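Local coordinates for heat shock protein-related protein (Deinococcus radiodurans, PDB 4FEI) that probably acts as a small heat shock protein chaperone, holding unfolding proteins during stress, and is represented by its alpha-crystallin domain, at residues 20-25 with 85-90; 41-46 with 61-66; 67-72 with 89-94. All coordinates share one frame; numbering follows the deposited sequence.

Interaction 1 (20-25 with 85-90)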
loop_
_atom_site.group_PDB
_atom_site.type_symbol
_atom_site.label_atom_id
_atom_site.label_comp_id
_atom_site.label_asym_id
_atom_site.label_seq_id
_atom_site.Cartn_x
_atom_site.Cartn_y
_atom_site.Cartn_z
ATOM N N LEU A 20 14.359 5.479 -2.859
ATOM C CA LEU A 20 13.557 4.319 -3.214
ATOM C C LEU A 20 12.264 4.426 -2.434
ATOM O O LEU A 20 12.288 4.535 -1.219
ATOM C CB LEU A 20 14.292 3.034 -2.834
ATOM C CG LEU A 20 13.763 1.614 -3.048
ATOM C CD1 LEU A 20 12.960 1.168 -1.850
ATOM C CD2 LEU A 20 12.954 1.441 -4.335
ATOM N N LEU A 21 11.137 4.448 -3.126
ATOM C CA LEU A 21 9.834 4.402 -2.473
ATOM C C LEU A 21 9.203 3.044 -2.745
ATOM O O LEU A 21 9.096 2.595 -3.899
ATOM C CB LEU A 21 8.906 5.511 -2.981
ATOM C CG LEU A 21 9.311 6.954 -2.673
ATOM C CD1 LEU A 21 10.038 7.568 -3.828
ATOM C CD2 LEU A 21 8.018 7.762 -2.442
ATOM N N LEU A 22 8.778 2.385 -1.678
ATOM C CA LEU A 22 8.267 1.006 -1.781
ATOM C C LEU A 22 6.891 0.917 -1.109
ATOM O O LEU A 22 6.769 1.228 0.061
ATOM C CB LEU A 22 9.275 0.031 -1.140
ATOM C CG LEU A 22 9.084 -1.446 -1.446
ATOM C CD1 LEU A 22 9.526 -1.769 -2.886
ATOM C CD2 LEU A 22 9.858 -2.326 -0.406
ATOM N N ASP A 23 5.871 0.532 -1.864
ATOM C CA ASP A 23 4.505 0.466 -1.329
ATOM C C ASP A 23 4.366 -0.795 -0.462
ATOM O O ASP A 23 4.240 -1.922 -0.994
ATOM C CB ASP A 23 3.453 0.414 -2.449
ATOM C CG ASP A 23 3.230 1.744 -3.101
ATOM O OD1 ASP A 23 2.727 1.761 -4.261
ATOM O OD2 ASP A 23 3.520 2.778 -2.478
ATOM N N VAL A 24 4.389 -0.582 0.866
ATOM C CA VAL A 24 4.274 -1.691 1.808
ATOM C C VAL A 24 3.118 -1.472 2.848
ATOM O O VAL A 24 3.367 -1.373 4.050
ATOM C CB VAL A 24 5.667 -1.989 2.506
ATOM C CG1 VAL A 24 6.682 -2.649 1.517
ATOM C CG2 VAL A 24 6.263 -0.727 3.113
ATOM N N PRO A 25 1.863 -1.355 2.383
ATOM C CA PRO A 25 0.796 -1.134 3.373
ATOM C C PRO A 25 0.556 -2.366 4.249
ATOM O O PRO A 25 0.615 -3.479 3.738
ATOM C CB PRO A 25 -0.450 -0.831 2.502
ATOM C CG PRO A 25 -0.201 -1.524 1.256
ATOM C CD PRO A 25 1.314 -1.460 1.020
ATOM N N GLY A 85 2.104 3.482 4.988
ATOM C CA GLY A 85 2.235 2.311 4.134
ATOM C C GLY A 85 3.295 2.448 3.052
ATOM O O GLY A 85 3.358 1.638 2.148
ATOM N N VAL A 86 4.146 3.469 3.154
ATOM C CA VAL A 86 5.207 3.698 2.165
ATOM C C VAL A 86 6.579 3.689 2.845
ATOM O O VAL A 86 6.833 4.474 3.777
ATOM C CB VAL A 86 4.974 5.050 1.413
ATOM C CG1 VAL A 86 6.156 5.441 0.482
ATOM C CG2 VAL A 86 3.598 5.039 0.668
ATOM N N LEU A 87 7.474 2.847 2.345
ATOM C CA LEU A 87 8.856 2.864 2.786
ATOM C C LEU A 87 9.716 3.764 1.903
ATOM O O LEU A 87 9.858 3.516 0.727
ATOM C CB LEU A 87 9.414 1.449 2.794
ATOM C CG LEU A 87 10.880 1.304 3.241
ATOM C CD1 LEU A 87 11.043 1.617 4.713
ATOM C CD2 LEU A 87 11.319 -0.092 2.944
ATOM N N THR A 88 10.314 4.796 2.489
ATOM C CA THR A 88 11.231 5.695 1.777
ATOM C C THR A 88 12.652 5.412 2.234
ATOM O O THR A 88 12.993 5.629 3.399
ATOM C CB THR A 88 10.852 7.187 2.056
ATOM O OG1 THR A 88 9.465 7.407 1.737
ATOM C CG2 THR A 88 11.737 8.161 1.256
ATOM N N VAL A 89 13.474 4.916 1.317
ATOM C CA VAL A 89 14.875 4.685 1.584
ATOM C C VAL A 89 15.747 5.673 0.793
ATOM O O VAL A 89 15.731 5.680 -0.418
ATOM C CB VAL A 89 15.318 3.213 1.207
ATOM C CG1 VAL A 89 16.747 2.891 1.797
ATOM C CG2 VAL A 89 14.250 2.172 1.619
ATOM N N ARG A 90 16.547 6.462 1.491
ATOM C CA ARG A 90 17.308 7.523 0.891
ATOM C C ARG A 90 18.830 7.211 0.879
ATOM O O ARG A 90 19.407 6.821 1.907
ATOM C CB ARG A 90 17.024 8.793 1.678
ATOM C CG ARG A 90 17.401 10.047 0.982
ATOM C CD ARG A 90 16.512 11.199 1.484
ATOM N NE ARG A 90 16.603 12.335 0.577
ATOM C CZ ARG A 90 15.838 13.412 0.650
ATOM N NH1 ARG A 90 16.005 14.387 -0.232
ATOM N NH2 ARG A 90 14.899 13.511 1.597
#
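Leu20 and Val89 face each other as a hydrogen-bonded pair, each N-H bound to the other's carbonyl oxygen; Leu20 N to Val89 O is 2.8 Å and nearly straight at 174°. Leu22 and Leu87 repeat the exchange, and a last, more bent bond runs 2.8 Å from Val24 N to Gly85 O, just beyond the end of strand 17-23. Tight packing lies on the face carrying Leu20, Leu22, Leu87 and Val89. There Leu20 CD1 lies 3.8 Å from Val89 CG2, the two side chains running alongside each other, and Val24 CG2 reaches Leu87 CB at 3.8 Å. This is the inner face of the beta sandwich of the alpha-crystallin domain, which Leu41, Val43, Phe63 and Leu67 of the other sheet close. The reverse face, with Leu21, Asp23, Val86 and Thr88, is looser: Leu21 CD2 comes no nearer than 4.2 Å to Val86 CG1, and Val86 and Thr88 are partly exposed. Asp23 holds its CG beside the backbone N (chi1 -76°), and its carboxylate runs beside Val86, with OD2 3.9 Å from CG2. Both carboxylate oxygens form salt bridges with the second subunit, OD1 with Arg47 and OD2 with Arg58 of that chain.

Interaction 2 (41-46 with 61-66); sequences LTVSGE and GRFVRE
In the three-stranded sheet of the alpha-crystallin sandwich, strands 40-47 and 62-68 run antiparallel, and Phe63 lays its ring over the backbone of Gly45. The two residues form a hydrogen-bonded pair: Phe63 N donates to Gly45 O at 2.9 Å, while the return bond from Gly45 N to Phe63 O is longer, 3.3 Å. At the next hydrogen-bonded pair, Val43 and Arg65 bond each other without that lengthening, Arg65 N lying 2.8 Å from Val43 O. The Phe63 side chain adopts a torsion that sets CG between its own backbone N and carbonyl carbon (chi1 79°), which tips the ring across to the neighbouring strand. One ring face thereby covers the peptide link between Ser44 and Gly45, with Gly45 N 3.4 Å from CE2 and Ser44 C 3.5 Å from CZ, both toward the rim. Val43 CG1 meets the ring at its edge, 3.7 Å from CE1. A side chain at Gly45 would run into this ring, so the glycine leaves room for it. A leucine in place of Phe63 would probably leave the Ser44-Gly45 peptide without its flat cover and Val43 without its edge partner. From the same face as Phe63, Arg65 leads away to a salt bridge with Glu57 of the second subunit. On the other face of the sheet, which is more exposed, Arg62 bends at chi2 and brings its guanidinium flat over Ser44 CB, 3.7 Å from CZ. An aromatic ring folded over a cross-strand glycine is the pairing known from antiparallel sheets as aromatic rescue of glycine.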
loop_
_atom_site.group_PDB
_atom_site.type_symbol
_atom_site.label_atom_id
_atom_site.label_comp_id
_atom_site.label_asym_id
_atom_site.label_seq_id
_atom_site.Cartn_x
_atom_site.Cartn_y
_atom_site.Cartn_z
ATOM N N LEU A 41 20.112 -3.144 -3.901
ATOM C CA LEU A 41 19.454 -3.027 -2.636
ATOM C C LEU A 41 18.505 -4.217 -2.494
ATOM O O LEU A 41 17.702 -4.545 -3.422
ATOM C CB LEU A 41 18.675 -1.730 -2.595
ATOM C CG LEU A 41 18.250 -1.027 -1.316
ATOM C CD1 LEU A 41 16.833 -0.650 -1.449
ATOM C CD2 LEU A 41 18.475 -1.828 -0.052
ATOM N N THR A 42 18.617 -4.893 -1.346
ATOM C CA THR A 42 17.712 -5.998 -1.053
ATOM C C THR A 42 16.765 -5.586 0.037
ATOM O O THR A 42 17.202 -5.119 1.079
ATOM C CB THR A 42 18.429 -7.315 -0.742
ATOM O OG1 THR A 42 19.342 -7.615 -1.819
ATOM C CG2 THR A 42 17.393 -8.447 -0.572
ATOM N N VAL A 43 15.468 -5.699 -0.251
ATOM C CA VAL A 43 14.431 -5.351 0.717
ATOM C C VAL A 43 13.582 -6.597 0.980
ATOM O O VAL A 43 13.152 -7.280 0.026
ATOM C CB VAL A 43 13.459 -4.210 0.205
ATOM C CG1 VAL A 43 12.618 -3.733 1.349
ATOM C CG2 VAL A 43 14.204 -3.056 -0.335
ATOM N N SER A 44 13.319 -6.872 2.254
ATOM C CA SER A 44 12.476 -7.975 2.648
ATOM C C SER A 44 11.597 -7.561 3.803
ATOM O O SER A 44 11.903 -6.624 4.508
ATOM C CB SER A 44 13.329 -9.213 2.998
ATOM O OG SER A 44 14.198 -8.930 4.090
ATOM N N GLY A 45 10.472 -8.253 3.965
ATOM C CA GLY A 45 9.555 -8.033 5.072
ATOM C C GLY A 45 8.356 -8.939 4.949
ATOM O O GLY A 45 8.356 -9.857 4.125
ATOM N N GLU A 46 7.299 -8.655 5.732
ATOM C CA GLU A 46 6.157 -9.534 5.797
ATOM C C GLU A 46 4.900 -8.776 6.206
ATOM O O GLU A 46 4.966 -7.808 6.964
ATOM C CB GLU A 46 6.455 -10.627 6.823
ATOM C CG GLU A 46 5.370 -11.675 6.995
ATOM C CD GLU A 46 5.689 -12.704 8.058
ATOM O OE1 GLU A 46 4.898 -13.677 8.233
ATOM O OE2 GLU A 46 6.711 -12.555 8.727
ATOM N N GLY A 61 1.787 -12.228 3.150
ATOM C CA GLY A 61 2.943 -13.033 3.492
ATOM C C GLY A 61 4.243 -12.270 3.284
ATOM O O GLY A 61 4.247 -11.034 3.255
ATOM N N ARG A 62 5.332 -13.025 3.145
ATOM C CA ARG A 62 6.677 -12.469 2.994
ATOM C C ARG A 62 6.936 -11.969 1.578
ATOM O O ARG A 62 6.404 -12.508 0.609
ATOM C CB ARG A 62 7.715 -13.489 3.433
ATOM C CG ARG A 62 9.105 -13.361 2.806
ATOM C CD ARG A 62 10.061 -12.551 3.653
ATOM N NE ARG A 62 11.406 -12.884 3.255
ATOM C CZ ARG A 62 12.475 -12.709 4.014
ATOM N NH1 ARG A 62 12.332 -12.157 5.233
ATOM N NH2 ARG A 62 13.667 -13.051 3.537
ATOM N N PHE A 63 7.697 -10.885 1.476
ATOM C CA PHE A 63 8.139 -10.369 0.201
ATOM C C PHE A 63 9.678 -10.233 0.191
ATOM O O PHE A 63 10.294 -10.011 1.227
ATOM C CB PHE A 63 7.477 -9.003 -0.078
ATOM C CG PHE A 63 8.126 -7.828 0.667
ATOM C CD1 PHE A 63 9.285 -7.189 0.175
ATOM C CD2 PHE A 63 7.549 -7.335 1.825
ATOM C CE1 PHE A 63 9.836 -6.126 0.840
ATOM C CE2 PHE A 63 8.105 -6.247 2.496
ATOM C CZ PHE A 63 9.249 -5.653 2.014
ATOM N N VAL A 64 10.269 -10.392 -0.984
ATOM C CA VAL A 64 11.681 -10.202 -1.154
ATOM C C VAL A 64 11.919 -9.516 -2.502
ATOM O O VAL A 64 11.498 -10.038 -3.552
ATOM C CB VAL A 64 12.499 -11.565 -1.103
ATOM C CG1 VAL A 64 14.013 -11.285 -1.280
ATOM C CG2 VAL A 64 12.193 -12.340 0.174
ATOM N N ARG A 65 12.572 -8.352 -2.476
ATOM C CA ARG A 65 12.989 -7.671 -3.721
ATOM C C ARG A 65 14.489 -7.405 -3.774
ATOM O O ARG A 65 15.094 -7.023 -2.763
ATOM C CB ARG A 65 12.193 -6.391 -3.968
ATOM C CG ARG A 65 10.723 -6.684 -4.067
ATOM C CD ARG A 65 10.032 -5.753 -4.892
ATOM N NE ARG A 65 10.379 -5.904 -6.298
ATOM C CZ ARG A 65 10.031 -4.999 -7.204
ATOM N NH1 ARG A 65 9.303 -3.917 -6.831
ATOM N NH2 ARG A 65 10.403 -5.148 -8.456
ATOM N N GLU A 66 15.070 -7.647 -4.944
ATOM C CA GLU A 66 16.470 -7.351 -5.230
ATOM C C GLU A 66 16.466 -6.264 -6.329
ATOM O O GLU A 66 16.038 -6.512 -7.480
ATOM C CB GLU A 66 17.194 -8.607 -5.687
ATOM C CG GLU A 66 18.625 -8.712 -5.283
ATOM C CD GLU A 66 19.181 -10.140 -5.422
ATOM O OE1 GLU A 66 19.734 -10.674 -4.398
ATOM O OE2 GLU A 66 19.091 -10.730 -6.544
#

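Interaction 3 (67-72 with 89-94)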
loop_
_atom_site.group_PDB
_atom_site.type_symbol
_atom_site.label_atom_id
_atom_site.label_comp_id
_atom_site.label_asym_id
_atom_site.label_seq_id
_atom_site.Cartn_x
_atom_site.Cartn_y
_atom_site.Cartn_z
ATOM N N LEU A 67 16.898 -5.047 -5.955
ATOM C CA LEU A 67 16.664 -3.859 -6.782
ATOM C C LEU A 67 17.988 -3.163 -7.054
ATOM O O LEU A 67 18.718 -2.827 -6.112
ATOM C CB LEU A 67 15.684 -2.867 -6.107
ATOM C CG LEU A 67 14.337 -3.345 -5.562
ATOM C CD1 LEU A 67 13.841 -2.343 -4.552
ATOM C CD2 LEU A 67 13.264 -3.592 -6.642
ATOM N N ALA A 68 18.298 -2.971 -8.339
ATOM C CA ALA A 68 19.598 -2.397 -8.748
ATOM C C ALA A 68 19.491 -0.905 -8.665
ATOM O O ALA A 68 18.456 -0.344 -9.086
ATOM C CB ALA A 68 19.928 -2.804 -10.188
ATOM N N PHE A 69 20.518 -0.248 -8.120
ATOM C CA PHE A 69 20.551 1.234 -8.103
ATOM C C PHE A 69 20.610 1.792 -9.532
ATOM O O PHE A 69 21.461 1.393 -10.307
ATOM C CB PHE A 69 21.749 1.766 -7.326
ATOM C CG PHE A 69 21.743 1.417 -5.868
ATOM C CD1 PHE A 69 22.681 0.509 -5.338
ATOM C CD2 PHE A 69 20.825 2.008 -5.014
ATOM C CE1 PHE A 69 22.670 0.183 -3.984
ATOM C CE2 PHE A 69 20.806 1.699 -3.639
ATOM C CZ PHE A 69 21.736 0.786 -3.124
ATOM N N PRO A 70 19.703 2.715 -9.872
ATOM C CA PRO A 70 19.698 3.345 -11.219
ATOM C C PRO A 70 20.902 4.245 -11.386
ATOM O O PRO A 70 21.275 4.570 -12.515
ATOM C CB PRO A 70 18.410 4.224 -11.213
ATOM C CG PRO A 70 17.590 3.706 -10.047
ATOM C CD PRO A 70 18.583 3.186 -9.032
ATOM N N GLU A 71 21.475 4.654 -10.248
ATOM C CA GLU A 71 22.609 5.579 -10.181
ATOM C C GLU A 71 23.531 5.074 -9.073
ATOM O O GLU A 71 23.042 4.670 -8.025
ATOM C CB GLU A 71 22.077 6.951 -9.789
ATOM C CG GLU A 71 22.630 8.091 -10.567
ATOM C CD GLU A 71 21.972 8.203 -11.934
ATOM O OE1 GLU A 71 22.452 7.493 -12.875
ATOM O OE2 GLU A 71 20.999 9.022 -12.060
ATOM N N PRO A 72 24.866 5.112 -9.285
ATOM C CA PRO A 72 25.796 4.730 -8.207
ATOM C C PRO A 72 25.645 5.607 -6.947
ATOM O O PRO A 72 25.498 6.817 -7.046
ATOM C CB PRO A 72 27.178 4.874 -8.855
ATOM C CG PRO A 72 26.936 5.777 -10.076
ATOM C CD PRO A 72 25.571 5.440 -10.542
ATOM N N VAL A 89 13.474 4.916 1.317
ATOM C CA VAL A 89 14.875 4.685 1.584
ATOM C C VAL A 89 15.747 5.673 0.793
ATOM O O VAL A 89 15.731 5.680 -0.418
ATOM C CB VAL A 89 15.318 3.213 1.207
ATOM C CG1 VAL A 89 16.747 2.891 1.797
ATOM C CG2 VAL A 89 14.250 2.172 1.619
ATOM N N ARG A 90 16.547 6.462 1.491
ATOM C CA ARG A 90 17.308 7.523 0.891
ATOM C C ARG A 90 18.830 7.211 0.879
ATOM O O ARG A 90 19.407 6.821 1.907
ATOM C CB ARG A 90 17.024 8.793 1.678
ATOM C CG ARG A 90 17.401 10.047 0.982
ATOM C CD ARG A 90 16.512 11.199 1.484
ATOM N NE ARG A 90 16.603 12.335 0.577
ATOM C CZ ARG A 90 15.838 13.412 0.650
ATOM N NH1 ARG A 90 16.005 14.387 -0.232
ATOM N NH2 ARG A 90 14.899 13.511 1.597
ATOM N N PHE A 91 19.465 7.408 -0.279
ATOM C CA PHE A 91 20.873 7.141 -0.439
ATOM C C PHE A 91 21.510 8.392 -1.028
ATOM O O PHE A 91 20.883 9.095 -1.861
ATOM C CB PHE A 91 21.131 5.978 -1.420
ATOM C CG PHE A 91 20.523 4.661 -1.020
ATOM C CD1 PHE A 91 21.245 3.758 -0.264
ATOM C CD2 PHE A 91 19.213 4.314 -1.423
ATOM C CE1 PHE A 91 20.692 2.518 0.111
ATOM C CE2 PHE A 91 18.649 3.103 -1.053
ATOM C CZ PHE A 91 19.409 2.195 -0.283
ATOM N N GLU A 92 22.751 8.686 -0.647
ATOM C CA GLU A 92 23.417 9.814 -1.265
ATOM C C GLU A 92 24.177 9.364 -2.491
ATOM O O GLU A 92 24.865 8.363 -2.457
ATOM C CB GLU A 92 24.272 10.651 -0.282
ATOM C CG GLU A 92 25.323 9.951 0.428
ATOM C CD GLU A 92 26.055 10.855 1.429
ATOM O OE1 GLU A 92 26.678 11.864 0.993
ATOM O OE2 GLU A 92 26.031 10.526 2.646
ATOM N N LYS A 93 24.015 10.096 -3.586
ATOM C CA LYS A 93 24.645 9.775 -4.859
ATOM C C LYS A 93 26.146 10.042 -4.825
ATOM O O LYS A 93 26.637 10.910 -4.106
ATOM C CB LYS A 93 23.990 10.581 -5.985
ATOM C CG LYS A 93 22.640 10.015 -6.425
ATOM C CD LYS A 93 21.673 11.075 -6.951
ATOM C CE LYS A 93 22.014 11.544 -8.337
ATOM N NZ LYS A 93 20.832 12.346 -8.876
ATOM N N LEU A 94 26.869 9.243 -5.599
ATOM C CA LEU A 94 28.290 9.417 -5.835
ATOM C C LEU A 94 28.575 10.708 -6.639
ATOM O O LEU A 94 29.538 11.418 -6.375
ATOM C CB LEU A 94 28.774 8.217 -6.632
ATOM C CG LEU A 94 30.087 7.606 -6.208
ATOM C CD1 LEU A 94 29.840 6.818 -4.945
ATOM C CD2 LEU A 94 30.675 6.717 -7.345
HETATM O O HOH W 1 21.627 11.712 -11.456
#
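The ring of Phe69 drives its edge into the face of Phe91 in a T-shaped stack, the planes at 77° and the centroids 4.8 Å apart. Phe69 CE2 stands over the centre of the Phe91 ring, 3.6 Å from CE2 of that ring, and Phe69 CZ reaches Phe91 CE1 at 3.8 Å. With CG beside the backbone N (chi1 -64°), Phe69 points across to strand 86-92 and meets Phe91 at about a right angle. Leu41 of strand 40-47 packs against both rings. Farther along, the segments meet mainly through polar groups. Leu94 N gives a straight bond to Pro72 O at 3.1 Å, well tilted from the carbonyl plane, while Pro72 CB and Leu94 CD2 touch loosely at 4.2 Å. Glu71 and Lys93 do not pair directly: a water donates to Glu71 OE2 at 2.8 Å and accepts from Lys93 NZ at 2.8 Å. The direct salt bridge of Lys93 is with Asp13, and Gly15 O takes another of its hydrogens. Where strands 62-68 and 86-92 run out, the two sheets are thus joined by the T-shaped phenylalanine pair and, beyond it, by one backbone bond and a single water bridging opposite charges, which probably adds a modest attraction to the Lys93-Asp13 salt bridge.

The three contacts show how a beta sandwich is assembled from pairings within each sheet and contacts between sheets. Interaction 1 lies in the four-stranded sheet and interaction 2 in the three-stranded one, with centres about 12 Å apart; their inner faces meet directly, Leu22 against Val43 and Phe63. Interaction 3 spans the two sheets, using the ends of strands 62-68 and 86-92, its centre about 14 Å from that of interaction 1 and 17 Å from that of interaction 2. Along the chain, interaction 2 is nested within interaction 1 and precedes interaction 3, which shares Val89 and Arg90 with interaction 1. Each contact also reaches the second subunit, interaction 2 through Arg65 alone, so the folded core and the dimer are linked.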